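Local coordinates for protein acetone carboxylase alpha subunit (Xanthobacter autotrophicus Py2, PDB 5M45) that serves as the alpha subunit of a six-chain enzyme assembly and belongs to the hydantoinase B/oxoprolinase family, at residues Ile160-Glu165 / Val251-Gly256. Residues are numbered along the deposited sequence; the frame is centred on the assembly and turned at random.
Sequences IFWEGE and VVAEEG
W162 N donates to E165 O over 2.8 Å, the shorter half of a reciprocal backbone pair that fixes the residue whose indole meets V252. The other half, E165 N to W162 O, measures 3.1 Å; together they close a tight beta-hairpin, with a type I' turn through E163 and G164 linking antiparallel strands 153-162 and 165-175. Positive phi at both turn residues supports the assignment. Across from it lies the last turn of helix 227-255, where G256 N bonds to V252 O at 2.8 Å. G256 then leaves helical geometry with a phi of 93° and stands at the N-cap of helix 257-282, so the contact sets the hairpin end against a helix-to-helix junction.

What joins the segments is apolar. The indole of W162 reaches the helix because its CG is anti to the backbone N (chi1 -179°), and V252 comes from the opposite direction with CG1 leading. This methyl sits 3.4 Å from the centroid of the six-membered ring and 11° off its normal, which meets the geometry of a CH-pi contact over the face. On the opposite face, CG of E163 lies 4.0 Å above the plane, displaced toward the rim, leaving the indole between a valine methyl and a glutamate methylene. I257 of the following helix touches both W162 and V252, while I167 of the neighbouring strand packs on W162. At the far corner of the benzene ring, W162 CH2 approaches A253 CB to 4.3 Å.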
ATOM      1  N   ILE A 160      23.091  10.915 -13.863  1.00 14.17           N
ATOM      2  CA  ILE A 160      23.766  11.950 -14.666  1.00 14.88           C
ATOM      3  C   ILE A 160      24.753  11.305 -15.637  1.00 15.40           C
ATOM      4  O   ILE A 160      25.627  10.542 -15.218  1.00 15.29           O
ATOM      5  CB  ILE A 160      24.503  12.966 -13.748  1.00 14.85           C
ATOM      6  CG1 ILE A 160      23.511  13.559 -12.734  1.00 14.76           C
ATOM      7  CG2 ILE A 160      25.178  14.038 -14.592  1.00 15.03           C
ATOM      8  CD1 ILE A 160      24.121  14.432 -11.638  1.00 15.04           C
ATOM      9  N   PHE A 161      24.614  11.626 -16.925  1.00 16.25           N
ATOM     10  CA  PHE A 161      25.409  11.063 -18.028  1.00 17.03           C
ATOM     11  C   PHE A 161      26.280  12.137 -18.711  1.00 17.87           C
ATOM     12  O   PHE A 161      25.938  13.306 -18.732  1.00 18.08           O
ATOM     13  CB  PHE A 161      24.478  10.382 -19.068  1.00 17.01           C
ATOM     14  CG  PHE A 161      24.009   8.991 -18.659  1.00 16.73           C
ATOM     15  CD1 PHE A 161      23.001   8.826 -17.733  1.00 16.34           C
ATOM     16  CD2 PHE A 161      24.569   7.860 -19.248  1.00 16.71           C
ATOM     17  CE1 PHE A 161      22.546   7.544 -17.379  1.00 16.33           C
ATOM     18  CE2 PHE A 161      24.152   6.590 -18.876  1.00 16.73           C
ATOM     19  CZ  PHE A 161      23.126   6.424 -17.958  1.00 16.38           C
ATOM     20  N   TRP A 162      27.434  11.727 -19.207  1.00 19.16           N
ATOM     21  CA  TRP A 162      28.317  12.566 -20.006  1.00 20.14           C
ATOM     22  C   TRP A 162      28.818  11.706 -21.170  1.00 21.05           C
ATOM     23  O   TRP A 162      29.440  10.661 -20.961  1.00 20.65           O
ATOM     24  CB  TRP A 162      29.507  13.118 -19.200  1.00 20.53           C
ATOM     25  CG  TRP A 162      30.407  13.999 -20.047  1.00 21.19           C
ATOM     26  CD1 TRP A 162      31.668  13.680 -20.534  1.00 21.90           C
ATOM     27  CD2 TRP A 162      30.126  15.310 -20.531  1.00 22.01           C
ATOM     28  NE1 TRP A 162      32.160  14.716 -21.294  1.00 22.12           N
ATOM     29  CE2 TRP A 162      31.239  15.727 -21.305  1.00 21.83           C
ATOM     30  CE3 TRP A 162      29.049  16.174 -20.383  1.00 22.14           C
ATOM     31  CZ2 TRP A 162      31.296  16.971 -21.920  1.00 22.65           C
ATOM     32  CZ3 TRP A 162      29.117  17.435 -21.016  1.00 22.57           C
ATOM     33  CH2 TRP A 162      30.232  17.817 -21.749  1.00 22.27           C
ATOM     34  N   GLU A 163      28.511  12.155 -22.389  1.00 22.71           N
ATOM     35  CA  GLU A 163      28.875  11.430 -23.613  1.00 23.96           C
ATOM     36  C   GLU A 163      28.534   9.947 -23.577  1.00 22.92           C
ATOM     37  O   GLU A 163      29.343   9.102 -23.911  1.00 23.37           O
ATOM     38  CB  GLU A 163      30.344  11.692 -23.947  1.00 26.71           C
ATOM     39  CG  GLU A 163      30.447  13.097 -24.561  1.00 30.08           C
ATOM     40  CD  GLU A 163      31.851  13.560 -24.858  1.00 33.06           C
ATOM     41  OE1 GLU A 163      32.796  12.769 -24.587  1.00 36.43           O
ATOM     42  OE2 GLU A 163      31.993  14.732 -25.343  1.00 36.62           O
ATOM     43  N   GLY A 164      27.315   9.652 -23.150  1.00 21.62           N
ATOM     44  CA  GLY A 164      26.783   8.308 -23.141  1.00 21.38           C
ATOM     45  C   GLY A 164      27.164   7.421 -21.980  1.00 20.73           C
ATOM     46  O   GLY A 164      26.766   6.280 -21.961  1.00 21.58           O
ATOM     47  N   GLU A 165      27.913   7.918 -21.009  1.00 19.54           N
ATOM     48  CA  GLU A 165      28.320   7.114 -19.847  1.00 18.98           C
ATOM     49  C   GLU A 165      27.899   7.794 -18.537  1.00 17.49           C
ATOM     50  O   GLU A 165      27.798   9.010 -18.466  1.00 17.16           O
ATOM     51  CB  GLU A 165      29.837   6.886 -19.859  1.00 19.61           C
ATOM     52  CG  GLU A 165      30.412   6.286 -21.146  1.00 20.55           C
ATOM     53  CD  GLU A 165      31.916   6.090 -21.045  1.00 21.54           C
ATOM     54  OE1 GLU A 165      32.627   7.113 -21.103  1.00 22.89           O
ATOM     55  OE2 GLU A 165      32.409   4.952 -20.827  1.00 21.89           O
ATOM     56  N   VAL A 251      29.328  22.683 -15.923  1.00 20.35           N
ATOM     57  CA  VAL A 251      30.635  22.632 -15.255  1.00 20.06           C
ATOM     58  C   VAL A 251      31.585  21.705 -15.994  1.00 19.62           C
ATOM     59  O   VAL A 251      32.738  22.067 -16.225  1.00 19.71           O
ATOM     60  CB  VAL A 251      30.487  22.246 -13.751  1.00 19.72           C
ATOM     61  CG1 VAL A 251      31.811  21.889 -13.122  1.00 20.09           C
ATOM     62  CG2 VAL A 251      29.848  23.403 -12.986  1.00 19.56           C
ATOM     63  N   VAL A 252      31.112  20.530 -16.391  1.00 19.14           N
ATOM     64  CA  VAL A 252      31.937  19.603 -17.167  1.00 19.72           C
ATOM     65  C   VAL A 252      32.331  20.208 -18.535  1.00 20.67           C
ATOM     66  O   VAL A 252      33.489  20.113 -18.953  1.00 20.28           O
ATOM     67  CB  VAL A 252      31.248  18.233 -17.341  1.00 19.46           C
ATOM     68  CG1 VAL A 252      32.005  17.356 -18.354  1.00 19.61           C
ATOM     69  CG2 VAL A 252      31.137  17.530 -15.986  1.00 19.19           C
ATOM     70  N   ALA A 253      31.372  20.817 -19.228  1.00 21.59           N
ATOM     71  CA  ALA A 253      31.642  21.486 -20.521  1.00 22.98           C
ATOM     72  C   ALA A 253      32.712  22.550 -20.360  1.00 24.27           C
ATOM     73  O   ALA A 253      33.610  22.620 -21.163  1.00 24.77           O
ATOM     74  CB  ALA A 253      30.379  22.096 -21.090  1.00 23.06           C
ATOM     75  N   GLU A 254      32.617  23.368 -19.321  1.00 25.79           N
ATOM     76  CA  GLU A 254      33.577  24.444 -19.090  1.00 27.53           C
ATOM     77  C   GLU A 254      34.971  23.999 -18.563  1.00 26.04           C
ATOM     78  O   GLU A 254      35.967  24.515 -19.030  1.00 26.07           O
ATOM     79  CB  GLU A 254      32.994  25.531 -18.181  1.00 30.51           C
ATOM     80  CG  GLU A 254      34.020  26.663 -17.944  1.00 35.10           C
ATOM     81  CD  GLU A 254      33.461  27.935 -17.306  1.00 40.09           C
ATOM     82  OE1 GLU A 254      32.454  27.816 -16.577  1.00 45.42           O
ATOM     83  OE2 GLU A 254      34.062  29.046 -17.523  1.00 42.77           O
ATOM     84  N   GLU A 255      35.040  23.097 -17.583  1.00 24.67           N
ATOM     85  CA  GLU A 255      36.330  22.708 -16.944  1.00 24.15           C
ATOM     86  C   GLU A 255      36.911  21.378 -17.384  1.00 22.79           C
ATOM     87  O   GLU A 255      38.069  21.070 -17.054  1.00 22.26           O
ATOM     88  CB  GLU A 255      36.203  22.677 -15.419  1.00 25.07           C
ATOM     89  CG  GLU A 255      35.628  23.917 -14.769  1.00 26.16           C
ATOM     90  CD  GLU A 255      36.424  25.192 -15.097  1.00 27.92           C
ATOM     91  OE1 GLU A 255      37.640  25.118 -15.416  1.00 29.37           O
ATOM     92  OE2 GLU A 255      35.865  26.287 -15.024  1.00 28.50           O
ATOM     93  N   GLY A 256      36.126  20.585 -18.109  1.00 21.37           N
ATOM     94  CA  GLY A 256      36.569  19.289 -18.611  1.00 21.08           C
ATOM     95  C   GLY A 256      36.212  18.151 -17.679  1.00 20.37           C
ATOM     96  O   GLY A 256      36.213  18.307 -16.451  1.00 19.91           O
TER